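Local coordinates for hydrazine synthase alpha subunit (Candidatus Kuenenia stuttgartiensis, PDB 5C2V), which forms part of the complex that makes hydrazine from nitric oxide and ammonium, its own step being the condensation of hydroxylamine with ammonia, at residues G489-S492 / T498-Q501; Y131-I136 / D262-A267; Y508-S513 / K606-G611. All blocks are in the same frame, centred on the assembly; numbering follows the deposited sequence.

In the fold
The three contacts follow one another along the chain, interaction 2 first, then interaction 1, then interaction 3, and none touches another. Interaction 2 joins two consecutive blades of the N-terminal six-bladed propeller. Interaction 1 lies in the long loop of the heme-binding middle domain that runs from strand 461-467 to strand 503-510. Interaction 3 begins at the far end of that same strand 503-510 and packs it against strand 605-609, in the cytochrome c part. Centres are about 31 Å apart for interactions 1 and 3, and about 37 Å for 1 and 2 and for 2 and 3. Interactions 2 and 1 thus stay within one domain each; 3 joins middle domain to cytochrome c part.

Interaction 1: G489-S492 / T498-Q501; sequences GERS and TAFQ
The guanidinium of R491 carries the methyl of A499 over one face, while in the second segment the F500 ring has T498 OG1 at its edge, in the ring plane. That hydroxyl closes an ST turn: F500 N donates to T498 OG1 at 3.1 Å with an N-H...O angle of 149°. The two segments belong to one irregular loop of the middle domain and share no direct hydrogen bond. Nearer the backbone, R491 CB and A499 CB lie 4.3 Å apart, and S492 CA packs on T498 O at 3.7 Å. Two waters bridge the segments. One accepts from R491 NH2 at 3.1 Å and donates to A499 O at 2.8 Å, and R491 NH2 also bonds to A246 O. A second lies within hydrogen-bonding reach of R491 O and T498 O, though it cannot serve every acceptor near it. T498 OG1 has a further partner in G764 O. In the first segment the single-turn 3-10 stretch E490-R491 ends at S492, whose OG lies between its own backbone N and carbonyl carbon (chi1 62°). There it reaches back to G489 O at 2.6 Å, in the carbonyl plane, and the same oxygen also accepts from S492 N at 3.2 Å.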
# COMPACT_ATOMS: atom_id res chain seq x y z
N GLY D 489 -3.06 -13.51 -11.88
CA GLY D 489 -4.23 -13.61 -11.03
C GLY D 489 -5.51 -13.63 -11.83
O GLY D 489 -5.57 -14.22 -12.91
N GLU D 490 -6.55 -12.98 -11.30
CA GLU D 490 -7.85 -12.95 -11.97
C GLU D 490 -7.82 -12.05 -13.21
O GLU D 490 -8.75 -12.08 -14.02
CB GLU D 490 -8.94 -12.48 -11.00
CG GLU D 490 -8.72 -11.07 -10.45
CD GLU D 490 -9.87 -10.61 -9.58
OE1 GLU D 490 -10.94 -11.25 -9.61
OE2 GLU D 490 -9.70 -9.61 -8.85
N ARG D 491 -6.76 -11.26 -13.34
CA ARG D 491 -6.63 -10.37 -14.49
C ARG D 491 -5.88 -11.04 -15.64
O ARG D 491 -5.62 -10.42 -16.67
CB ARG D 491 -5.92 -9.08 -14.09
CG ARG D 491 -6.73 -8.19 -13.17
CD ARG D 491 -6.08 -6.83 -13.00
NE ARG D 491 -5.87 -6.16 -14.28
CZ ARG D 491 -5.31 -4.96 -14.41
NH1 ARG D 491 -4.89 -4.30 -13.35
NH2 ARG D 491 -5.16 -4.43 -15.62
N SER D 492 -5.52 -12.30 -15.45
CA SER D 492 -4.88 -13.06 -16.52
C SER D 492 -5.95 -13.61 -17.46
O SER D 492 -7.15 -13.43 -17.22
CB SER D 492 -4.04 -14.20 -15.95
OG SER D 492 -4.85 -15.13 -15.24
N THR D 498 0.15 -13.12 -17.21
CA THR D 498 0.33 -11.90 -16.44
C THR D 498 -0.85 -10.95 -16.64
O THR D 498 -1.77 -11.25 -17.40
CB THR D 498 1.63 -11.18 -16.81
OG1 THR D 498 1.45 -10.47 -18.05
CG2 THR D 498 2.78 -12.17 -16.96
N ALA D 499 -0.81 -9.81 -15.96
CA ALA D 499 -1.87 -8.81 -16.07
C ALA D 499 -1.70 -7.98 -17.34
O ALA D 499 -2.57 -7.19 -17.69
CB ALA D 499 -1.88 -7.92 -14.85
N PHE D 500 -0.57 -8.18 -18.02
CA PHE D 500 -0.28 -7.46 -19.26
C PHE D 500 -1.02 -8.09 -20.43
O PHE D 500 -0.85 -9.27 -20.72
CB PHE D 500 1.22 -7.45 -19.54
CG PHE D 500 2.03 -6.66 -18.54
CD1 PHE D 500 2.40 -7.23 -17.33
CD2 PHE D 500 2.42 -5.37 -18.82
CE1 PHE D 500 3.14 -6.51 -16.41
CE2 PHE D 500 3.16 -4.64 -17.90
CZ PHE D 500 3.52 -5.21 -16.70
N GLN D 501 -1.85 -7.30 -21.10
CA GLN D 501 -2.55 -7.77 -22.29
C GLN D 501 -1.64 -7.71 -23.51
O GLN D 501 -0.48 -7.29 -23.42
CB GLN D 501 -3.82 -6.97 -22.53
CG GLN D 501 -4.94 -7.30 -21.56
CD GLN D 501 -6.20 -6.48 -21.81
OE1 GLN D 501 -6.14 -5.38 -22.36
NE2 GLN D 501 -7.34 -7.03 -21.41
O HOH W 1 -4.66 -5.55 -18.42
O HOH W 2 -3.82 -10.39 -19.30

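Interaction 2: Y131-I136 / D262-A267; sequences YAAGSI and DNWDGA
Y131 and A133 come over the same face of the W264 indole, one toward each ring of the bicycle. The tyrosine makes the closer approach: Y131 CE2 stands 3.3 Å from W264 CG, offset toward the rim. The two side chains cross at about a right angle, yet the ring planes are inclined by only 39°, so the pair is oblique. At the far end of the indole, A133 CB forms a CH-pi contact, 4.3 Å from the centroid of the six-membered ring of W264 and 20° off its normal. Y131 CG is anti to the backbone N (chi1 -177°), which carries the phenol out from the end of strand 124-131 to the pyrrole part of W264. Both polar ends meet the backbone of I397: W264 NE1 bonds to its O and Y131 OH to its N, and Y131 OH bonds to G237 O as well. I198 and I201 of helix 196-201 also pack on W264, and R189 makes a cation-pi contact with it. W264 itself rides on a type I turn from N263 to G266, closed by G266 N to N263 O at 2.6 Å. The first loop becomes looser further on. I136 lies partly exposed at the subunit boundary, where R20 of the gamma subunit packs on it, and A267 is partly exposed beyond the turn. The contact thus links loops of two consecutive blades, the one that holds strands 124-131 and 154-171 and the next, strands 228-233 to 270-273, as inter-blade packing of the six-bladed beta-propeller.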
# COMPACT_ATOMS: atom_id res chain seq x y z
N TYR D 131 -18.92 22.25 -26.32
CA TYR D 131 -17.69 23.02 -26.28
C TYR D 131 -17.74 24.03 -27.40
O TYR D 131 -17.80 23.66 -28.57
CB TYR D 131 -16.47 22.11 -26.43
CG TYR D 131 -15.15 22.83 -26.32
CD1 TYR D 131 -14.75 23.39 -25.12
CD2 TYR D 131 -14.30 22.94 -27.41
CE1 TYR D 131 -13.54 24.05 -25.01
CE2 TYR D 131 -13.09 23.60 -27.32
CZ TYR D 131 -12.72 24.16 -26.11
OH TYR D 131 -11.51 24.81 -26.00
N ALA D 132 -17.69 25.31 -27.07
CA ALA D 132 -17.92 26.30 -28.10
C ALA D 132 -16.60 26.67 -28.75
O ALA D 132 -15.75 27.34 -28.17
CB ALA D 132 -18.59 27.52 -27.51
N ALA D 133 -16.45 26.20 -29.99
CA ALA D 133 -15.21 26.34 -30.74
C ALA D 133 -15.43 27.20 -31.97
O ALA D 133 -16.08 26.78 -32.92
CB ALA D 133 -14.67 24.98 -31.13
N GLY D 134 -14.89 28.41 -31.95
CA GLY D 134 -15.17 29.38 -32.99
C GLY D 134 -16.57 29.94 -32.85
O GLY D 134 -17.03 30.69 -33.71
N SER D 135 -17.26 29.55 -31.78
CA SER D 135 -18.56 30.10 -31.46
C SER D 135 -18.54 30.73 -30.07
O SER D 135 -18.45 30.04 -29.07
CB SER D 135 -19.64 29.01 -31.52
OG SER D 135 -19.46 28.18 -32.65
N ILE D 136 -18.63 32.05 -30.02
CA ILE D 136 -18.68 32.75 -28.74
C ILE D 136 -19.97 33.55 -28.71
O ILE D 136 -20.83 33.34 -27.85
CB ILE D 136 -17.46 33.66 -28.53
CG1 ILE D 136 -16.19 32.81 -28.46
CG2 ILE D 136 -17.61 34.47 -27.25
CD1 ILE D 136 -16.23 31.71 -27.42
N ASP D 262 -7.44 17.24 -20.94
CA ASP D 262 -6.88 17.14 -22.28
C ASP D 262 -7.48 18.21 -23.18
O ASP D 262 -8.60 18.66 -22.95
CB ASP D 262 -7.12 15.75 -22.87
CG ASP D 262 -6.26 15.47 -24.09
OD1 ASP D 262 -5.63 16.41 -24.62
OD2 ASP D 262 -6.22 14.30 -24.53
N ASN D 263 -6.75 18.62 -24.21
CA ASN D 263 -7.28 19.54 -25.20
C ASN D 263 -8.41 18.87 -25.97
O ASN D 263 -8.44 17.64 -26.09
CB ASN D 263 -6.19 20.02 -26.15
CG ASN D 263 -5.20 20.96 -25.48
OD1 ASN D 263 -3.99 20.79 -25.59
ND2 ASN D 263 -5.72 21.95 -24.77
N TRP D 264 -9.33 19.66 -26.50
CA TRP D 264 -10.54 19.12 -27.12
C TRP D 264 -10.23 18.33 -28.39
O TRP D 264 -11.09 17.59 -28.89
CB TRP D 264 -11.54 20.24 -27.41
CG TRP D 264 -11.09 21.23 -28.43
CD1 TRP D 264 -10.14 22.20 -28.28
CD2 TRP D 264 -11.59 21.38 -29.77
NE1 TRP D 264 -10.01 22.93 -29.43
CE2 TRP D 264 -10.89 22.44 -30.36
CE3 TRP D 264 -12.56 20.70 -30.52
CZ2 TRP D 264 -11.13 22.85 -31.68
CZ3 TRP D 264 -12.79 21.11 -31.82
CH2 TRP D 264 -12.08 22.17 -32.39
N ASP D 265 -9.03 18.48 -28.92
CA ASP D 265 -8.57 17.64 -30.02
C ASP D 265 -7.71 16.48 -29.52
O ASP D 265 -7.29 15.63 -30.31
CB ASP D 265 -7.79 18.47 -31.05
CG ASP D 265 -6.59 19.17 -30.44
OD1 ASP D 265 -6.65 19.51 -29.24
OD2 ASP D 265 -5.60 19.38 -31.17
N GLY D 266 -7.45 16.45 -28.22
CA GLY D 266 -6.63 15.40 -27.62
C GLY D 266 -5.15 15.57 -27.91
O GLY D 266 -4.42 14.58 -28.06
N ALA D 267 -4.70 16.82 -27.98
CA ALA D 267 -3.31 17.12 -28.28
C ALA D 267 -2.39 17.00 -27.08
O ALA D 267 -1.22 16.61 -27.22
CB ALA D 267 -3.21 18.52 -28.87

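Interaction 3: Y508-S513 / K606-G611; sequences YQYVES and KGVKHG
V608 turns both of its methyls to Y510 through a chi1 of -70°: CG1 stands anti to the carbonyl carbon and CG2 falls between the backbone N and the carbonyl carbon. Y510 CG likewise lies between its backbone N and carbonyl carbon (chi1 62°), and its ring lies beside the valine. The two branches then divide the work. V608 CG1 rests against the opposing backbone, 4.0 Å from Y510 N and 4.4 Å from Y508 O, while V608 CG2 reaches Y510 CD2 at 4.3 Å, meeting the ring obliquely. Contact is thus by one branched apolar side chain on a strand, with no hydrogen bond between the segments. The axes of strands 508-510 and 606-609 approach to 7.1 Å with directions 134° apart, and the strands belong to different sheets. The edge of the Y510 ring has E512 OE1 in its plane. The Y508 CB points at the strand of V608, while its ring turns off to R463 and E759: Y508 OH bonds to E759 OE2 and R463 NE. E759 belongs to helix 751-762 of the cytochrome c part, so the tyrosine adds a polar tie between the two domains. On the other strand, K606 and G607 both face K598 in a classic beta bulge just before V608. F594 lies beside the contact, touching V608 and Q509 and bonding by its backbone to Y508. Strand 503-510 is an outermost strand, within this chain, of a four-stranded antiparallel sheet, lying next to strand 461-467, and strand 605-609 is half of a two-stranded hairpin with strand 596-599, so V608 of the hairpin packs on the last residues of strand 503-510.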
# COMPACT_ATOMS: atom_id res chain seq x y z
N TYR D 508 12.50 0.89 -31.83
CA TYR D 508 13.52 1.42 -30.93
C TYR D 508 14.09 2.73 -31.43
O TYR D 508 14.16 2.97 -32.63
CB TYR D 508 14.64 0.40 -30.75
CG TYR D 508 14.23 -0.88 -30.07
CD1 TYR D 508 14.41 -1.05 -28.71
CD2 TYR D 508 13.69 -1.93 -30.80
CE1 TYR D 508 14.05 -2.23 -28.08
CE2 TYR D 508 13.33 -3.12 -30.19
CZ TYR D 508 13.51 -3.26 -28.83
OH TYR D 508 13.15 -4.43 -28.21
N GLN D 509 14.49 3.60 -30.50
CA GLN D 509 15.13 4.85 -30.88
C GLN D 509 16.32 5.17 -29.98
O GLN D 509 16.23 5.04 -28.77
CB GLN D 509 14.12 6.00 -30.84
CG GLN D 509 14.65 7.29 -31.44
CD GLN D 509 15.04 7.14 -32.89
OE1 GLN D 509 16.11 7.57 -33.31
NE2 GLN D 509 14.17 6.51 -33.67
N TYR D 510 17.43 5.59 -30.57
CA TYR D 510 18.64 5.85 -29.79
C TYR D 510 18.48 7.07 -28.88
O TYR D 510 17.63 7.92 -29.11
CB TYR D 510 19.85 6.04 -30.71
CG TYR D 510 19.77 7.22 -31.66
CD1 TYR D 510 20.20 8.48 -31.28
CD2 TYR D 510 19.27 7.06 -32.95
CE1 TYR D 510 20.13 9.56 -32.14
CE2 TYR D 510 19.20 8.13 -33.82
CZ TYR D 510 19.63 9.38 -33.42
OH TYR D 510 19.56 10.44 -34.28
N VAL D 511 19.31 7.12 -27.84
CA VAL D 511 19.30 8.23 -26.90
C VAL D 511 20.64 8.96 -26.91
O VAL D 511 21.69 8.34 -26.90
CB VAL D 511 18.98 7.74 -25.46
CG1 VAL D 511 19.14 8.87 -24.46
CG2 VAL D 511 17.58 7.16 -25.40
N GLU D 512 20.58 10.29 -26.94
CA GLU D 512 21.79 11.11 -26.96
C GLU D 512 22.57 10.99 -25.66
O GLU D 512 22.03 10.58 -24.63
CB GLU D 512 21.44 12.58 -27.23
CG GLU D 512 20.74 12.83 -28.56
CD GLU D 512 21.67 12.68 -29.75
OE1 GLU D 512 21.17 12.59 -30.89
OE2 GLU D 512 22.90 12.65 -29.55
N SER D 513 23.85 11.35 -25.71
CA SER D 513 24.74 11.23 -24.56
C SER D 513 24.29 12.04 -23.35
O SER D 513 24.70 11.76 -22.23
CB SER D 513 26.16 11.64 -24.96
OG SER D 513 26.23 13.02 -25.27
N LYS D 606 25.38 -1.81 -29.75
CA LYS D 606 26.10 -1.14 -30.83
C LYS D 606 25.29 0.02 -31.41
O LYS D 606 25.82 1.10 -31.67
CB LYS D 606 26.48 -2.13 -31.93
CG LYS D 606 27.28 -1.52 -33.06
CD LYS D 606 27.68 -2.59 -34.08
CE LYS D 606 28.53 -3.66 -33.43
NZ LYS D 606 28.92 -4.72 -34.40
N GLY D 607 24.00 -0.22 -31.63
CA GLY D 607 23.15 0.78 -32.26
C GLY D 607 21.76 0.30 -32.65
O GLY D 607 21.26 -0.70 -32.13
N VAL D 608 21.13 1.03 -33.57
CA VAL D 608 19.78 0.72 -34.03
C VAL D 608 19.80 0.24 -35.48
O VAL D 608 20.68 0.61 -36.25
CB VAL D 608 18.84 1.93 -33.92
CG1 VAL D 608 18.54 2.23 -32.46
CG2 VAL D 608 19.45 3.14 -34.61
N LYS D 609 18.83 -0.60 -35.85
CA LYS D 609 18.83 -1.22 -37.17
C LYS D 609 17.48 -1.14 -37.88
O LYS D 609 16.44 -1.41 -37.28
CB LYS D 609 19.27 -2.68 -37.05
CG LYS D 609 19.56 -3.36 -38.38
CD LYS D 609 20.01 -4.79 -38.17
CE LYS D 609 20.47 -5.42 -39.47
NZ LYS D 609 21.63 -4.69 -40.06
N HIS D 610 17.52 -0.79 -39.16
CA HIS D 610 16.32 -0.71 -40.00
C HIS D 610 15.72 -2.08 -40.26
O HIS D 610 16.43 -3.09 -40.32
CB HIS D 610 16.64 -0.03 -41.33
CG HIS D 610 16.70 1.46 -41.26
ND1 HIS D 610 15.62 2.23 -40.87
CD2 HIS D 610 17.69 2.33 -41.55
CE1 HIS D 610 15.95 3.51 -40.91
NE2 HIS D 610 17.21 3.60 -41.32
N GLY D 611 14.40 -2.12 -40.42
CA GLY D 611 13.70 -3.35 -40.73
C GLY D 611 13.26 -3.40 -42.19
O GLY D 611 13.75 -2.62 -43.01